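Local coordinates for beta-glucosidase (Saccharopolyspora erythraea D, PDB 5M6G), which probably hydrolyses terminal, non-reducing beta-D-glucosyl residues with release of beta-D-glucose, as a member of glycosyl hydrolase family 3, at residues 250-255 / 289-294; 295-298 / 302-305; 313-316 / 321-324; 337-342 / 346-351. One frame throughout, in Å; residues are numbered along the deposited sequence.

Contact 1: 250-255 / 289-294; sequences ISEQEL and STYLVN
E252 and Y291 meet across the first turns of two helices, 252-259 and 290-300, in the family 3 N-terminal domain, which belongs to the TIM-barrel clan; beside them L255 and L292 also meet across the gap.

The polar part is a single hydrogen bond: Y291 OH donates to E252 OE2, modelled at 2.4 Å, shorter than usual, so the exact value is doubtful. The side chains approach from opposite directions, with OE2 at the edge of the phenol ring, in its plane, and the carboxylate turned 75° from that plane. E252 spans the gap because CG lies anti to its backbone N (chi1 -176°) and the chain stays extended beyond it. The same OE2 also makes a salt bridge to R256, one turn on in the helix. With an alanine here, Y291 OH would probably lose its carboxylate acceptor and R256 one carboxylate partner.

The apolar part is buried. L255 CD2 and L292 CD1 meet tip to tip at 4.0 Å, and W281 of strand 280-281 touches both leucines and E252.

Both helices are capped by serines at their N-termini. S289 OG accepts from L292 N at 3.0 Å, fastening the turn that carries Y291. S251 and E254 form a capping box: S251 OG takes the proton of E254 N at 2.9 Å, and S251 N answers to E254 OE1 at 3.0 Å, nearly straight at 172°. E254 OE1 is met there on its anti side and also accepts from S251 OG, at 3.2 Å.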
# COMPACT_ATOMS: atom_id res chain seq x y z
N ILE A 250 16.55 13.70 -11.60
CA ILE A 250 17.66 13.61 -10.67
C ILE A 250 18.78 12.81 -11.33
O ILE A 250 18.58 12.08 -12.30
CB ILE A 250 17.26 12.95 -9.33
CG1 ILE A 250 16.90 11.48 -9.53
CG2 ILE A 250 16.08 13.69 -8.66
CD1 ILE A 250 16.48 10.79 -8.23
N SER A 251 19.99 12.96 -10.78
CA SER A 251 21.13 12.23 -11.31
C SER A 251 20.96 10.73 -11.06
O SER A 251 20.18 10.30 -10.20
CB SER A 251 22.42 12.71 -10.66
OG SER A 251 22.44 12.32 -9.30
N GLU A 252 21.71 9.93 -11.82
CA GLU A 252 21.73 8.50 -11.53
C GLU A 252 22.26 8.24 -10.12
O GLU A 252 21.78 7.33 -9.43
CB GLU A 252 22.56 7.74 -12.56
CG GLU A 252 22.49 6.24 -12.31
CD GLU A 252 23.02 5.42 -13.45
OE1 GLU A 252 23.32 6.02 -14.51
OE2 GLU A 252 23.11 4.19 -13.29
N GLN A 253 23.23 9.03 -9.67
CA GLN A 253 23.71 8.91 -8.30
C GLN A 253 22.58 9.13 -7.30
O GLN A 253 22.42 8.36 -6.35
CB GLN A 253 24.85 9.89 -8.03
CG GLN A 253 25.44 9.73 -6.64
CD GLN A 253 26.54 10.73 -6.35
OE1 GLN A 253 26.88 11.57 -7.19
NE2 GLN A 253 27.12 10.63 -5.16
N GLU A 254 21.79 10.19 -7.48
CA GLU A 254 20.70 10.46 -6.54
C GLU A 254 19.65 9.36 -6.60
O GLU A 254 19.10 8.95 -5.56
CB GLU A 254 20.05 11.82 -6.84
CG GLU A 254 20.96 13.02 -6.56
CD GLU A 254 20.39 14.35 -7.07
OE1 GLU A 254 20.37 14.59 -8.31
OE2 GLU A 254 19.97 15.15 -6.22
N LEU A 255 19.35 8.87 -7.80
CA LEU A 255 18.39 7.78 -7.93
C LEU A 255 18.90 6.54 -7.21
O LEU A 255 18.15 5.89 -6.47
CB LEU A 255 18.14 7.48 -9.41
CG LEU A 255 17.07 6.43 -9.75
CD1 LEU A 255 15.69 7.00 -9.49
CD2 LEU A 255 17.19 5.94 -11.21
N SER A 289 12.14 1.60 -19.97
CA SER A 289 13.55 1.78 -19.62
C SER A 289 14.23 0.42 -19.58
O SER A 289 14.28 -0.25 -18.55
CB SER A 289 13.70 2.51 -18.30
OG SER A 289 15.08 2.60 -17.95
N THR A 290 14.77 0.00 -20.73
CA THR A 290 15.59 -1.20 -20.75
C THR A 290 16.73 -1.09 -19.74
O THR A 290 17.07 -2.08 -19.07
CB THR A 290 16.14 -1.42 -22.16
OG1 THR A 290 15.05 -1.40 -23.10
CG2 THR A 290 16.84 -2.77 -22.26
N TYR A 291 17.31 0.10 -19.60
CA TYR A 291 18.44 0.26 -18.69
C TYR A 291 18.02 -0.03 -17.25
O TYR A 291 18.63 -0.86 -16.57
CB TYR A 291 19.05 1.66 -18.82
CG TYR A 291 20.15 1.91 -17.81
CD1 TYR A 291 21.33 1.17 -17.86
CD2 TYR A 291 20.01 2.87 -16.81
CE1 TYR A 291 22.33 1.36 -16.94
CE2 TYR A 291 21.02 3.08 -15.88
CZ TYR A 291 22.18 2.33 -15.95
OH TYR A 291 23.19 2.53 -15.04
N LEU A 292 16.97 0.64 -16.77
CA LEU A 292 16.63 0.48 -15.36
C LEU A 292 16.01 -0.88 -15.08
O LEU A 292 16.31 -1.50 -14.06
CB LEU A 292 15.71 1.61 -14.90
CG LEU A 292 16.38 2.99 -14.80
CD1 LEU A 292 15.42 4.03 -14.25
CD2 LEU A 292 17.63 2.91 -13.93
N VAL A 293 15.16 -1.38 -15.99
CA VAL A 293 14.43 -2.62 -15.71
C VAL A 293 15.28 -3.84 -16.05
O VAL A 293 15.44 -4.76 -15.24
CB VAL A 293 13.09 -2.65 -16.47
CG1 VAL A 293 12.38 -3.97 -16.23
CG2 VAL A 293 12.21 -1.50 -16.04
N ASN A 294 15.84 -3.88 -17.26
CA ASN A 294 16.63 -5.06 -17.60
C ASN A 294 18.06 -4.95 -17.07
O ASN A 294 18.54 -5.86 -16.39
CB ASN A 294 16.65 -5.30 -19.10
CG ASN A 294 17.41 -6.56 -19.47
OD1 ASN A 294 16.87 -7.67 -19.39
ND2 ASN A 294 18.68 -6.41 -19.82

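Contact 2: 295-298 / 302-305; sequences DVLK and GFTG
L297 and F303 carry this contact, where the end of helix 290-300 turns back toward strand 306-308. F303 N donates to L297 O at 3.1 Å with an N-H...O angle of 163°. The two side chains lie alongside each other and point the same way, F303 with CG anti to its backbone N (chi1 179°), and L297 CD1 rests 3.8 Å from F303 CB.

One residue earlier in the loop, G302 leaves the helical path with a positive phi of 61°. This turn brings G302 CA to 3.2 Å from K298 O, a CA-H...O contact. A water donates to K298 O at 2.7 Å and to F303 O at 3.2 Å, tying the last turns to the loop. Within the loop, G305 N sits 3.4 Å above the centre of the F303 ring, and a beta carbon on G305 would run into F303 CZ.

Farther out, V274 of strand 273-276 and I267 of helix 261-268 pack on both L297 and F303. R372 NH1 donates to F303 O and G305 O. K298 CG passes 3.9 Å from F303 O, and the extended chain carries NZ to salt bridges with D368 and D337 and a hydrogen bond to G335 O.

The chemistry thus divides in two: hydrocarbon packs against strand 273-276 and helix 261-268, while the carbonyls of L297, K298 and F303 take protons from backbone, water and arginine.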
# COMPACT_ATOMS: atom_id res chain seq x y z
N ASP A 295 18.74 -3.84 -17.36
CA ASP A 295 20.17 -3.78 -17.06
C ASP A 295 20.41 -3.65 -15.56
O ASP A 295 21.24 -4.36 -14.99
CB ASP A 295 20.82 -2.62 -17.82
CG ASP A 295 20.85 -2.86 -19.32
OD1 ASP A 295 20.48 -3.97 -19.77
OD2 ASP A 295 21.24 -1.94 -20.06
N VAL A 296 19.67 -2.77 -14.89
CA VAL A 296 19.94 -2.53 -13.47
C VAL A 296 19.18 -3.52 -12.59
O VAL A 296 19.78 -4.20 -11.75
CB VAL A 296 19.63 -1.06 -13.11
CG1 VAL A 296 19.80 -0.82 -11.61
CG2 VAL A 296 20.55 -0.14 -13.92
N LEU A 297 17.86 -3.66 -12.77
CA LEU A 297 17.09 -4.48 -11.85
C LEU A 297 17.38 -5.97 -12.04
O LEU A 297 17.79 -6.66 -11.10
CB LEU A 297 15.59 -4.21 -12.02
CG LEU A 297 14.66 -5.14 -11.23
CD1 LEU A 297 14.88 -5.00 -9.73
CD2 LEU A 297 13.25 -4.81 -11.60
N LYS A 298 17.17 -6.48 -13.25
CA LYS A 298 17.42 -7.90 -13.50
C LYS A 298 18.91 -8.20 -13.53
O LYS A 298 19.35 -9.24 -13.02
CB LYS A 298 16.76 -8.33 -14.81
CG LYS A 298 15.25 -8.50 -14.71
CD LYS A 298 14.68 -9.06 -16.00
CE LYS A 298 13.19 -9.35 -15.86
NZ LYS A 298 12.64 -9.96 -17.12
N GLY A 302 20.50 -8.41 -9.95
CA GLY A 302 20.28 -9.85 -10.00
C GLY A 302 18.90 -10.30 -9.60
O GLY A 302 18.75 -11.39 -9.03
N PHE A 303 17.87 -9.50 -9.87
CA PHE A 303 16.50 -9.88 -9.51
C PHE A 303 16.02 -11.02 -10.41
O PHE A 303 15.91 -10.85 -11.63
CB PHE A 303 15.57 -8.69 -9.63
CG PHE A 303 14.14 -9.01 -9.31
CD1 PHE A 303 13.80 -9.50 -8.07
CD2 PHE A 303 13.14 -8.78 -10.25
CE1 PHE A 303 12.47 -9.81 -7.75
CE2 PHE A 303 11.81 -9.08 -9.95
CZ PHE A 303 11.47 -9.59 -8.69
N THR A 304 15.69 -12.17 -9.80
CA THR A 304 15.26 -13.35 -10.55
C THR A 304 13.75 -13.55 -10.53
O THR A 304 13.27 -14.59 -11.00
CB THR A 304 15.93 -14.61 -10.00
OG1 THR A 304 15.49 -14.85 -8.66
CG2 THR A 304 17.44 -14.48 -10.02
N GLY A 305 13.00 -12.60 -9.98
CA GLY A 305 11.58 -12.77 -9.79
C GLY A 305 10.76 -12.22 -10.94
O GLY A 305 11.25 -12.02 -12.05
O HOH W 1 18.35 -11.70 -13.52

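Contact 3: 313-316 / 321-324; sequences AIDK and EDFT. With MG (magnesium ion), chain B.
D315 and D322 turn their backbone carbonyls onto one magnesium ion in a metal-binding loop of the family 3 N-terminal domain, between strand 306-308 and helix 325-334. D315 O lies 2.3 Å from the metal and D322 O 2.4 Å, which brings these oxygens within 3.3 Å of each other. D318 OD1, Q320 O, E327 OE2 and water 3, held by E321 O, complete the set.

The carboxylates of D315 and D322 are not among the ligands. D315 OD2 and D322 OD1 are like charges 4.5 Å apart, and R344 makes a salt bridge to each. Water 2 donates to D315 OD2 and accepts from D322 N. Replacing D315 by alanine would keep the carbonyl ligand but is likely to cost R344 a carboxylate and water 2 this acceptor.

Packing centres on F323, whose CG sits between the backbone N and the carbonyl carbon (chi1 56°), laying the ring beside I314 and D315. I314 CD1 comes within 3.7 Å of F323 CB, while D315 OD1 reaches the ring edge, 3.5 Å from F323 CD2. F323 N donates to D322 OD1 at 2.7 Å, and that oxygen also stands 3.8 Å above one face of the ring, toward its rim.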
# COMPACT_ATOMS: atom_id res chain seq x y z
N ALA A 313 -0.26 0.53 -17.76
CA ALA A 313 0.90 1.41 -17.80
C ALA A 313 1.50 1.54 -19.19
O ALA A 313 2.04 2.60 -19.54
CB ALA A 313 1.96 0.91 -16.83
N ILE A 314 1.46 0.47 -20.00
CA ILE A 314 2.03 0.57 -21.34
C ILE A 314 1.20 1.52 -22.19
O ILE A 314 1.73 2.16 -23.11
CB ILE A 314 2.16 -0.81 -22.02
CG1 ILE A 314 0.79 -1.44 -22.28
CG2 ILE A 314 3.03 -1.74 -21.18
CD1 ILE A 314 0.85 -2.66 -23.16
N ASP A 315 -0.10 1.63 -21.91
CA ASP A 315 -0.96 2.57 -22.61
C ASP A 315 -0.44 4.00 -22.52
O ASP A 315 -0.65 4.80 -23.44
CB ASP A 315 -2.37 2.55 -22.03
CG ASP A 315 -2.95 1.16 -21.93
OD1 ASP A 315 -2.17 0.19 -21.78
OD2 ASP A 315 -4.19 1.06 -21.98
N LYS A 316 0.20 4.35 -21.42
CA LYS A 316 0.57 5.72 -21.14
C LYS A 316 1.93 6.10 -21.71
O LYS A 316 2.35 7.25 -21.55
CB LYS A 316 0.53 5.97 -19.62
CG LYS A 316 -0.78 5.55 -18.97
CD LYS A 316 -0.72 5.66 -17.45
CE LYS A 316 -1.90 4.92 -16.81
NZ LYS A 316 -3.24 5.48 -17.15
N GLU A 321 -4.53 7.41 -25.05
CA GLU A 321 -5.28 6.29 -24.52
C GLU A 321 -4.98 5.01 -25.30
O GLU A 321 -4.55 5.04 -26.45
CB GLU A 321 -6.78 6.56 -24.56
CG GLU A 321 -7.28 7.45 -23.44
CD GLU A 321 -8.79 7.50 -23.40
OE1 GLU A 321 -9.44 6.60 -23.97
OE2 GLU A 321 -9.36 8.43 -22.79
N ASP A 322 -5.19 3.87 -24.62
CA ASP A 322 -5.02 2.54 -25.19
C ASP A 322 -3.55 2.25 -25.50
O ASP A 322 -2.70 3.14 -25.44
CB ASP A 322 -5.87 2.38 -26.45
CG ASP A 322 -6.36 0.96 -26.64
OD1 ASP A 322 -5.76 0.04 -26.04
OD2 ASP A 322 -7.34 0.75 -27.39
N PHE A 323 -3.23 0.99 -25.80
CA PHE A 323 -1.86 0.62 -26.12
C PHE A 323 -1.75 0.29 -27.60
O PHE A 323 -2.67 -0.26 -28.20
CB PHE A 323 -1.37 -0.56 -25.25
CG PHE A 323 -2.22 -1.80 -25.31
CD1 PHE A 323 -2.08 -2.71 -26.35
CD2 PHE A 323 -3.10 -2.10 -24.28
CE1 PHE A 323 -2.85 -3.88 -26.39
CE2 PHE A 323 -3.87 -3.26 -24.31
CZ PHE A 323 -3.74 -4.15 -25.37
N THR A 324 -0.63 0.68 -28.19
CA THR A 324 -0.31 0.41 -29.58
C THR A 324 0.67 -0.74 -29.68
O THR A 324 1.27 -1.15 -28.69
CB THR A 324 0.29 1.65 -30.24
OG1 THR A 324 1.54 1.96 -29.62
CG2 THR A 324 -0.66 2.84 -30.14
MG MG B . -0.91 4.76 -25.72
O HOH W 2 -5.58 3.17 -21.82
O HOH W 3 -2.20 4.94 -27.57

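Contact 4: 337-342 / 346-351; sequences DMFMMS and EKFIDY
M341 CE lies over one face of the F348 ring, 3.5 Å above its plane and offset toward the rim at the CG end; F339 approaches obliquely at the other end, its CD1 3.5 Å from F348 CZ. On the F339 side, F348 CE1 lies over one face of that ring. The phenyl planes are inclined at 35° with centroids 5.1 Å apart, so the pair belongs to neither standard stacking geometry.

The methyl of M341 makes a CH-pi contact, CE lying 3.9 Å from the F348 centroid and 25° off the ring normal. The sulfur adds an oblique Met-aromatic contact, with M341 SD 5.2 Å from the F348 centroid, 42° off the normal. M341 gets there by setting CG between its backbone N and carbonyl carbon and then bending at chi3, which swings the methyl over the ring. F348 crosses both partners at about a right angle. All three side chains are buried, and the contact between them is wholly nonpolar.

Strand 339-341 and helix 345-357 after it form a beta-alpha unit of this TIM-barrel-clan domain, with F348 packing the helix on the strand. F339 and M341 face the helix, while M340 between them touches the bound sorbitol on the other side. The strand runs parallel to strand 68-71, F339 sharing backbone hydrogen bonds with M67 and Q69, and F348 is also packed by V68 of that strand and V328 of helix 325-334.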
# COMPACT_ATOMS: atom_id res chain seq x y z
N ASP A 337 7.85 -8.63 -17.38
CA ASP A 337 7.43 -10.02 -17.58
C ASP A 337 5.93 -10.19 -17.70
O ASP A 337 5.47 -11.04 -18.48
CB ASP A 337 7.93 -10.89 -16.43
CG ASP A 337 9.42 -10.80 -16.25
OD1 ASP A 337 10.16 -10.98 -17.25
OD2 ASP A 337 9.86 -10.54 -15.11
N MET A 338 5.15 -9.45 -16.92
CA MET A 338 3.70 -9.62 -16.88
C MET A 338 3.05 -8.25 -16.99
O MET A 338 3.54 -7.27 -16.42
CB MET A 338 3.25 -10.31 -15.59
CG MET A 338 1.74 -10.44 -15.45
SD MET A 338 1.26 -11.50 -14.08
CE MET A 338 1.49 -13.13 -14.82
N PHE A 339 1.95 -8.17 -17.73
CA PHE A 339 1.35 -6.89 -18.07
C PHE A 339 -0.04 -6.78 -17.48
O PHE A 339 -0.93 -7.58 -17.81
CB PHE A 339 1.39 -6.69 -19.58
CG PHE A 339 2.79 -6.54 -20.07
CD1 PHE A 339 3.58 -7.66 -20.28
CD2 PHE A 339 3.36 -5.28 -20.20
CE1 PHE A 339 4.90 -7.52 -20.67
CE2 PHE A 339 4.66 -5.14 -20.59
CZ PHE A 339 5.43 -6.25 -20.82
N MET A 340 -0.20 -5.81 -16.59
CA MET A 340 -1.44 -5.60 -15.85
C MET A 340 -2.34 -4.70 -16.68
O MET A 340 -1.95 -3.57 -17.01
CB MET A 340 -1.13 -4.97 -14.49
CG MET A 340 -2.35 -4.77 -13.60
SD MET A 340 -1.91 -3.74 -12.17
CE MET A 340 -0.66 -4.75 -11.39
N MET A 341 -3.53 -5.19 -17.02
CA MET A 341 -4.40 -4.45 -17.93
C MET A 341 -5.85 -4.54 -17.46
O MET A 341 -6.27 -5.54 -16.89
CB MET A 341 -4.25 -4.97 -19.37
CG MET A 341 -4.66 -6.44 -19.55
SD MET A 341 -4.08 -7.02 -21.18
CE MET A 341 -2.30 -7.14 -20.90
N SER A 342 -6.60 -3.46 -17.73
CA SER A 342 -8.00 -3.37 -17.34
C SER A 342 -8.92 -4.12 -18.29
O SER A 342 -10.07 -4.41 -17.92
CB SER A 342 -8.45 -1.91 -17.27
OG SER A 342 -8.33 -1.26 -18.53
N GLU A 346 -7.09 -9.96 -25.31
CA GLU A 346 -6.93 -10.60 -26.62
C GLU A 346 -6.13 -9.72 -27.56
O GLU A 346 -5.31 -10.22 -28.33
CB GLU A 346 -8.30 -10.92 -27.22
CG GLU A 346 -8.22 -11.68 -28.54
CD GLU A 346 -9.59 -12.19 -28.97
OE1 GLU A 346 -10.56 -11.96 -28.23
OE2 GLU A 346 -9.68 -12.82 -30.04
N LYS A 347 -6.33 -8.40 -27.49
CA LYS A 347 -5.55 -7.51 -28.34
C LYS A 347 -4.09 -7.51 -27.92
O LYS A 347 -3.20 -7.49 -28.78
CB LYS A 347 -6.11 -6.10 -28.32
CG LYS A 347 -5.32 -5.14 -29.21
CD LYS A 347 -6.01 -3.80 -29.34
CE LYS A 347 -5.98 -3.06 -28.01
NZ LYS A 347 -6.45 -1.67 -28.17
N PHE A 348 -3.82 -7.53 -26.61
CA PHE A 348 -2.43 -7.60 -26.17
C PHE A 348 -1.75 -8.86 -26.72
O PHE A 348 -0.64 -8.80 -27.25
CB PHE A 348 -2.34 -7.56 -24.64
CG PHE A 348 -0.92 -7.64 -24.13
CD1 PHE A 348 -0.15 -6.49 -24.03
CD2 PHE A 348 -0.35 -8.85 -23.78
CE1 PHE A 348 1.15 -6.55 -23.58
CE2 PHE A 348 0.95 -8.91 -23.33
CZ PHE A 348 1.70 -7.75 -23.23
N ILE A 349 -2.42 -10.00 -26.59
CA ILE A 349 -1.83 -11.26 -27.05
C ILE A 349 -1.59 -11.21 -28.56
O ILE A 349 -0.52 -11.61 -29.04
CB ILE A 349 -2.72 -12.45 -26.65
CG1 ILE A 349 -2.71 -12.61 -25.12
CG2 ILE A 349 -2.25 -13.71 -27.35
CD1 ILE A 349 -3.77 -13.55 -24.59
N ASP A 350 -2.56 -10.70 -29.32
CA ASP A 350 -2.41 -10.60 -30.77
C ASP A 350 -1.24 -9.70 -31.14
O ASP A 350 -0.42 -10.04 -32.01
CB ASP A 350 -3.70 -10.10 -31.42
CG ASP A 350 -4.80 -11.15 -31.42
OD1 ASP A 350 -4.49 -12.34 -31.20
OD2 ASP A 350 -5.97 -10.79 -31.66
N TYR A 351 -1.14 -8.53 -30.49
CA TYR A 351 -0.03 -7.62 -30.76
C TYR A 351 1.31 -8.27 -30.45
O TYR A 351 2.25 -8.18 -31.24
CB TYR A 351 -0.18 -6.33 -29.95
CG TYR A 351 -1.17 -5.32 -30.49
CD1 TYR A 351 -1.87 -5.55 -31.67
CD2 TYR A 351 -1.40 -4.13 -29.81
CE1 TYR A 351 -2.78 -4.61 -32.15
CE2 TYR A 351 -2.30 -3.19 -30.28
CZ TYR A 351 -2.99 -3.44 -31.45
OH TYR A 351 -3.88 -2.50 -31.90

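How the contacts relate
All four contacts lie in the family 3 N-terminal domain and follow one another along the chain, each closing before the next opens. Contacts 1 and 2 share helix 290-300, their centres 13 Å apart: one uses its first turns, the other its last. Contacts 3 and 4 are closer, with centres 10 Å apart, and D322 OD2 joins K347 NZ in a salt bridge of 2.7 Å between them. Contact 2 reaches contact 4, 22 Å away between centres, through the salt bridge of K298 NZ to D337 OD1. All four lie between helix 252-259 and helix 345-357 along the chain. The magnesium loop is thus linked to helix 345-357, which packs on strand 339-341; M340 of that strand touches the sorbitol.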